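Uncharacterized protein (Parabacteroides merdae, PDB 4MXN) is a putative glycosyl hydrolase of family 28, built as a parallel beta-helix and probably acting on pectin-like polysaccharides. Local coordinates at residues G97-I102 and L150-G155; E174-C179 and K197-S202. All coordinates share one frame; numbering follows the deposited sequence. Where two conformers were deposited one is given.

Contact 1: G97-I102 and L150-G155; sequences GGCNAI and LICMEG
Segment 97-102 runs across strand 151-154 in roughly the opposite sense, the end-to-end directions 147° apart, with Cys99 facing Cys152 and Ile102 facing Leu150. The two cysteines are joined by a disulfide, SG of Cys99 to SG of Cys152 at 2.0 Å, with a C-S-S-C torsion of -76°. Cys152 reaches the bond by holding its SG anti to its backbone N (chi1 -177°), which carries the sulfur along the strand toward Glu154. The sulfur of Cys99 therefore comes down over the backbone beyond Cys152, 3.6 Å from N of Met153, and also meets CB of Glu154. Farther along, the extended side chain of Glu154 reaches across to the loop, its OE1 3.7 Å from CA of Gly98. On the other side of the disulfide the methyl of Ala101 packs on CB of Cys152 at 3.7 Å. At the far end the side chains of Ile102 and Leu150 lie alongside each other, pointing the same way, and CD1 of Ile102 presses on CD2 of Leu150 at a tight 3.4 Å. Between their backbones runs one weak hydrogen bond, from N of Ile102 to O of Leu150 at 3.3 Å. With so little hydrogen bonding between the segments, the covalent S-S link is the firm tie that pins the loop, buried from Cys99 onward, over the strand.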
loop_
_atom_site.group_PDB
_atom_site.type_symbol
_atom_site.label_atom_id
_atom_site.label_comp_id
_atom_site.label_asym_id
_atom_site.label_seq_id
_atom_site.Cartn_x
_atom_site.Cartn_y
_atom_site.Cartn_z
ATOM N N GLY A 97 7.845 2.832 -13.867
ATOM C CA GLY A 97 9.132 2.312 -13.412
ATOM C C GLY A 97 9.148 1.896 -11.957
ATOM O O GLY A 97 9.141 2.749 -11.066
ATOM N N GLY A 98 9.135 0.589 -11.727
ATOM C CA GLY A 98 9.168 0.024 -10.386
ATOM C C GLY A 98 7.911 0.245 -9.572
ATOM O O GLY A 98 6.802 0.278 -10.112
ATOM N N CYS A 99 8.086 0.389 -8.264
ATOM C CA CYS A 99 7.003 0.554 -7.296
ATOM C C CYS A 99 6.301 1.900 -7.386
ATOM O O CYS A 99 6.882 2.962 -7.116
ATOM C CB CYS A 99 7.504 0.298 -5.878
ATOM S SG CYS A 99 7.325 -1.421 -5.341
ATOM N N ASN A 100 5.018 1.825 -7.741
ATOM C CA ASN A 100 4.090 2.957 -7.797
ATOM C C ASN A 100 2.890 2.643 -6.928
ATOM O O ASN A 100 2.012 1.876 -7.342
ATOM C CB ASN A 100 3.646 3.265 -9.227
ATOM C CG ASN A 100 2.699 4.451 -9.283
ATOM O OD1 ASN A 100 2.668 5.323 -8.409
ATOM N ND2 ASN A 100 1.905 4.519 -10.309
ATOM N N ALA A 101 2.857 3.215 -5.721
ATOM C CA ALA A 101 1.798 2.937 -4.758
ATOM C C ALA A 101 1.565 4.089 -3.800
ATOM O O ALA A 101 2.325 5.042 -3.819
ATOM C CB ALA A 101 2.149 1.681 -3.965
ATOM N N ILE A 102 0.528 3.992 -2.944
ATOM C CA ILE A 102 0.267 5.015 -1.901
ATOM C C ILE A 102 1.405 4.940 -0.874
ATOM O O ILE A 102 1.910 5.968 -0.417
ATOM C CB ILE A 102 -1.133 4.870 -1.263
ATOM C CG1 ILE A 102 -2.234 5.005 -2.366
ATOM C CG2 ILE A 102 -1.330 5.900 -0.116
ATOM C CD1 ILE A 102 -3.692 4.880 -1.846
ATOM N N LEU A 150 -1.944 0.027 -3.686
ATOM C CA LEU A 150 -2.068 0.628 -2.350
ATOM C C LEU A 150 -0.731 0.495 -1.628
ATOM O O LEU A 150 -0.267 1.465 -1.030
ATOM C CB LEU A 150 -3.217 0.023 -1.545
ATOM C CG LEU A 150 -4.602 0.291 -2.104
ATOM C CD1 LEU A 150 -5.639 -0.544 -1.408
ATOM C CD2 LEU A 150 -4.999 1.738 -1.984
ATOM N N ILE A 151 -0.098 -0.689 -1.744
ATOM C CA ILE A 151 1.209 -1.032 -1.174
ATOM C C ILE A 151 2.071 -1.707 -2.237
ATOM O O ILE A 151 1.595 -2.596 -2.949
ATOM C CB ILE A 151 1.017 -1.968 0.066
ATOM C CG1 ILE A 151 0.419 -1.226 1.272
ATOM C CG2 ILE A 151 2.282 -2.744 0.429
ATOM C CD1 ILE A 151 -0.184 -2.253 2.362
ATOM N N CYS A 152 3.340 -1.294 -2.343
ATOM C CA CYS A 152 4.291 -1.911 -3.266
ATOM C C CYS A 152 5.677 -1.962 -2.620
ATOM O O CYS A 152 6.239 -0.910 -2.307
ATOM C CB CYS A 152 4.330 -1.187 -4.610
ATOM S SG CYS A 152 5.425 -1.957 -5.836
HETATM N N MSE A 153 6.226 -3.178 -2.445
HETATM C CA MSE A 153 7.574 -3.364 -1.884
HETATM C C MSE A 153 8.463 -4.060 -2.887
HETATM O O MSE A 153 8.103 -5.117 -3.406
HETATM C CB MSE A 153 7.557 -4.166 -0.576
HETATM C CG MSE A 153 7.370 -3.317 0.647
HETATM SE SE MSE A 153 5.505 -3.309 1.172
HETATM C CE MSE A 153 5.607 -1.852 2.468
ATOM N N GLU A 154 9.631 -3.481 -3.159
ATOM C CA GLU A 154 10.571 -4.096 -4.096
ATOM C C GLU A 154 11.971 -4.157 -3.490
ATOM O O GLU A 154 12.517 -3.125 -3.096
ATOM C CB GLU A 154 10.596 -3.377 -5.451
ATOM C CG GLU A 154 11.303 -4.196 -6.529
ATOM C CD GLU A 154 11.476 -3.508 -7.868
ATOM O OE1 GLU A 154 10.613 -2.681 -8.244
ATOM O OE2 GLU A 154 12.473 -3.817 -8.559
ATOM N N GLY A 155 12.541 -5.353 -3.463
ATOM C CA GLY A 155 13.891 -5.597 -2.954
ATOM C C GLY A 155 14.049 -5.334 -1.468
ATOM O O GLY A 155 15.152 -5.048 -1.006
#

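Contact 2: E174-C179 and K197-S202; sequences EIYKDC and KAISIS
The Tyr176 ring meets its neighbours here at its edge: CG2 of Ile199 and CG1 of Ile201 lie near its plane, each 4.2 Å from CD2, and OE1 of Glu174 lies in plane beside the hydroxyl. This is the parallel ladder of a right-handed beta-helix, strand 174-177 stacked on strand 199-202 of the following coil with axes 4.7 Å apart and only 2° from parallel. The Tyr176 hydroxyl donates to OE1 of Glu174 at 2.7 Å, using that oxygen's anti lone pair; this ties down both groups on the buried face, where Val184 of strand 182-190 touches the two side chains. With its CG anti to the carbonyl carbon (chi1 -60°) and the chain extended, Glu174 lays its carboxylate alongside Ile199, OE2 standing 3.3 Å from CG1. Five backbone hydrogen bonds zip the strands together, from N of Glu174 onto O of Ala198 through to N of Asp178 onto O of Ser202; that of Tyr176 N to Ser200 O is nearly straight at 172°. The other face carries Ile175, Lys177 and the two serines. There CG of Lys177 passes 3.5 Å from OG of Ser202, and one water, which donates to O of Tyr176, is also bonded to both serine hydroxyls. A second water is hydrogen-bonded to OG of Ser202, accepts from NZ of Lys177 and donates to OD1 of Asp178 at 2.7 Å.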
loop_
_atom_site.group_PDB
_atom_site.type_symbol
_atom_site.label_atom_id
_atom_site.label_comp_id
_atom_site.label_asym_id
_atom_site.label_seq_id
_atom_site.Cartn_x
_atom_site.Cartn_y
_atom_site.Cartn_z
ATOM N N GLU A 174 -1.751 -4.978 -3.317
ATOM C CA GLU A 174 -0.422 -5.245 -2.762
ATOM C C GLU A 174 0.499 -5.820 -3.784
ATOM O O GLU A 174 0.130 -6.782 -4.458
ATOM C CB GLU A 174 -0.507 -6.269 -1.610
ATOM C CG GLU A 174 -1.351 -5.938 -0.396
ATOM C CD GLU A 174 -1.673 -7.163 0.451
ATOM O OE1 GLU A 174 -0.750 -7.718 1.086
ATOM O OE2 GLU A 174 -2.845 -7.596 0.448
ATOM N N ILE A 175 1.731 -5.314 -3.846
ATOM C CA ILE A 175 2.751 -5.840 -4.767
ATOM C C ILE A 175 4.001 -6.147 -3.970
ATOM O O ILE A 175 4.496 -5.271 -3.255
ATOM C CB ILE A 175 3.054 -4.881 -5.953
ATOM C CG1 ILE A 175 1.795 -4.627 -6.841
ATOM C CG2 ILE A 175 4.243 -5.427 -6.811
ATOM C CD1 ILE A 175 1.988 -3.523 -7.839
ATOM N N TYR A 176 4.489 -7.395 -4.057
ATOM C CA TYR A 176 5.722 -7.831 -3.389
ATOM C C TYR A 176 6.623 -8.376 -4.466
ATOM O O TYR A 176 6.269 -9.349 -5.151
ATOM C CB TYR A 176 5.454 -8.856 -2.258
ATOM C CG TYR A 176 4.468 -8.342 -1.233
ATOM C CD1 TYR A 176 4.847 -7.392 -0.285
ATOM C CD2 TYR A 176 3.146 -8.774 -1.233
ATOM C CE1 TYR A 176 3.925 -6.874 0.628
ATOM C CE2 TYR A 176 2.218 -8.266 -0.321
ATOM C CZ TYR A 176 2.616 -7.324 0.612
ATOM O OH TYR A 176 1.707 -6.809 1.500
ATOM N N LYS A 177 7.740 -7.679 -4.695
ATOM C CA LYS A 177 8.687 -8.033 -5.734
ATOM C C LYS A 177 10.088 -8.136 -5.157
ATOM O O LYS A 177 10.563 -7.169 -4.568
ATOM C CB LYS A 177 8.645 -6.986 -6.872
ATOM C CG LYS A 177 9.574 -7.317 -8.029
ATOM C CD LYS A 177 9.417 -6.361 -9.203
ATOM C CE LYS A 177 10.449 -6.629 -10.283
ATOM N NZ LYS A 177 10.320 -7.981 -10.894
ATOM N N ASP A 178 10.749 -9.312 -5.327
ATOM C CA ASP A 178 12.134 -9.598 -4.901
ATOM C C ASP A 178 12.360 -9.251 -3.423
ATOM O O ASP A 178 13.403 -8.716 -3.064
ATOM C CB ASP A 178 13.149 -8.838 -5.789
ATOM C CG ASP A 178 12.996 -9.068 -7.282
ATOM O OD1 ASP A 178 12.619 -10.197 -7.675
ATOM O OD2 ASP A 178 13.278 -8.129 -8.059
ATOM N N CYS A 179 11.374 -9.553 -2.575
ATOM C CA CYS A 179 11.449 -9.285 -1.145
ATOM C C CYS A 179 11.847 -10.546 -0.374
ATOM O O CYS A 179 11.641 -11.666 -0.847
ATOM C CB CYS A 179 10.125 -8.730 -0.625
ATOM S SG CYS A 179 9.709 -7.081 -1.230
ATOM N N LYS A 197 -6.592 -7.868 -9.503
ATOM C CA LYS A 197 -6.011 -8.759 -8.497
ATOM C C LYS A 197 -5.739 -7.987 -7.221
ATOM O O LYS A 197 -5.571 -6.765 -7.261
ATOM C CB LYS A 197 -4.719 -9.434 -9.017
ATOM C CG LYS A 197 -4.949 -10.352 -10.230
ATOM C CD LYS A 197 -5.471 -11.718 -9.799
ATOM C CE LYS A 197 -5.754 -12.659 -10.950
ATOM N NZ LYS A 197 -6.153 -13.988 -10.442
ATOM N N ALA A 198 -5.760 -8.685 -6.084
ATOM C CA ALA A 198 -5.498 -8.086 -4.784
ATOM C C ALA A 198 -4.015 -8.116 -4.477
ATOM O O ALA A 198 -3.526 -7.214 -3.799
ATOM C CB ALA A 198 -6.259 -8.829 -3.695
ATOM N N ILE A 199 -3.306 -9.186 -4.911
ATOM C CA ILE A 199 -1.876 -9.359 -4.592
ATOM C C ILE A 199 -1.101 -9.886 -5.776
ATOM O O ILE A 199 -1.492 -10.887 -6.372
ATOM C CB ILE A 199 -1.685 -10.295 -3.362
ATOM C CG1 ILE A 199 -2.284 -9.656 -2.100
ATOM C CG2 ILE A 199 -0.177 -10.615 -3.101
ATOM C CD1 ILE A 199 -2.617 -10.575 -1.173
ATOM N N SER A 200 0.049 -9.239 -6.051
ATOM C CA SER A 200 1.018 -9.611 -7.063
ATOM C C SER A 200 2.321 -9.985 -6.345
ATOM O O SER A 200 2.836 -9.171 -5.564
ATOM C CB SER A 200 1.217 -8.482 -8.069
ATOM O OG SER A 200 2.158 -8.860 -9.060
ATOM N N ILE A 201 2.819 -11.230 -6.551
ATOM C CA ILE A 201 4.057 -11.711 -5.911
ATOM C C ILE A 201 4.993 -12.252 -6.999
ATOM O O ILE A 201 4.569 -13.036 -7.864
ATOM C CB ILE A 201 3.806 -12.770 -4.775
ATOM C CG1 ILE A 201 2.885 -12.223 -3.652
ATOM C CG2 ILE A 201 5.130 -13.273 -4.165
ATOM C CD1 ILE A 201 2.366 -13.264 -2.606
ATOM N N SER A 202 6.260 -11.834 -6.954
ATOM C CA SER A 202 7.295 -12.300 -7.883
ATOM C C SER A 202 8.656 -12.240 -7.207
ATOM O O SER A 202 8.934 -11.277 -6.486
ATOM C CB SER A 202 7.299 -11.490 -9.178
ATOM O OG SER A 202 7.720 -10.152 -8.983
HETATM O O HOH W 1 5.055 -8.743 -7.966
HETATM O O HOH W 2 10.693 -10.509 -9.579
#

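Overall arrangement
Strands 151-154 and 174-177 are neighbours in one parallel sheet of the beta-helix, so contact 2 joins the two strands that follow the one contact 1 covers. Backbone bonds between Ile175 and both Ile151 and Met153 join the two, and Cys152 touches Ile175 on the sheet face that the 97-102 loop crosses. Contact 1 is mostly buried, a loop laid over a strand and secured covalently with apolar packing. Contact 2 is regular coil-on-coil pairing with two characters: a buried side, where a tyrosine-glutamate pair sits among aliphatic residues, and a partly exposed side, polar and hydrated.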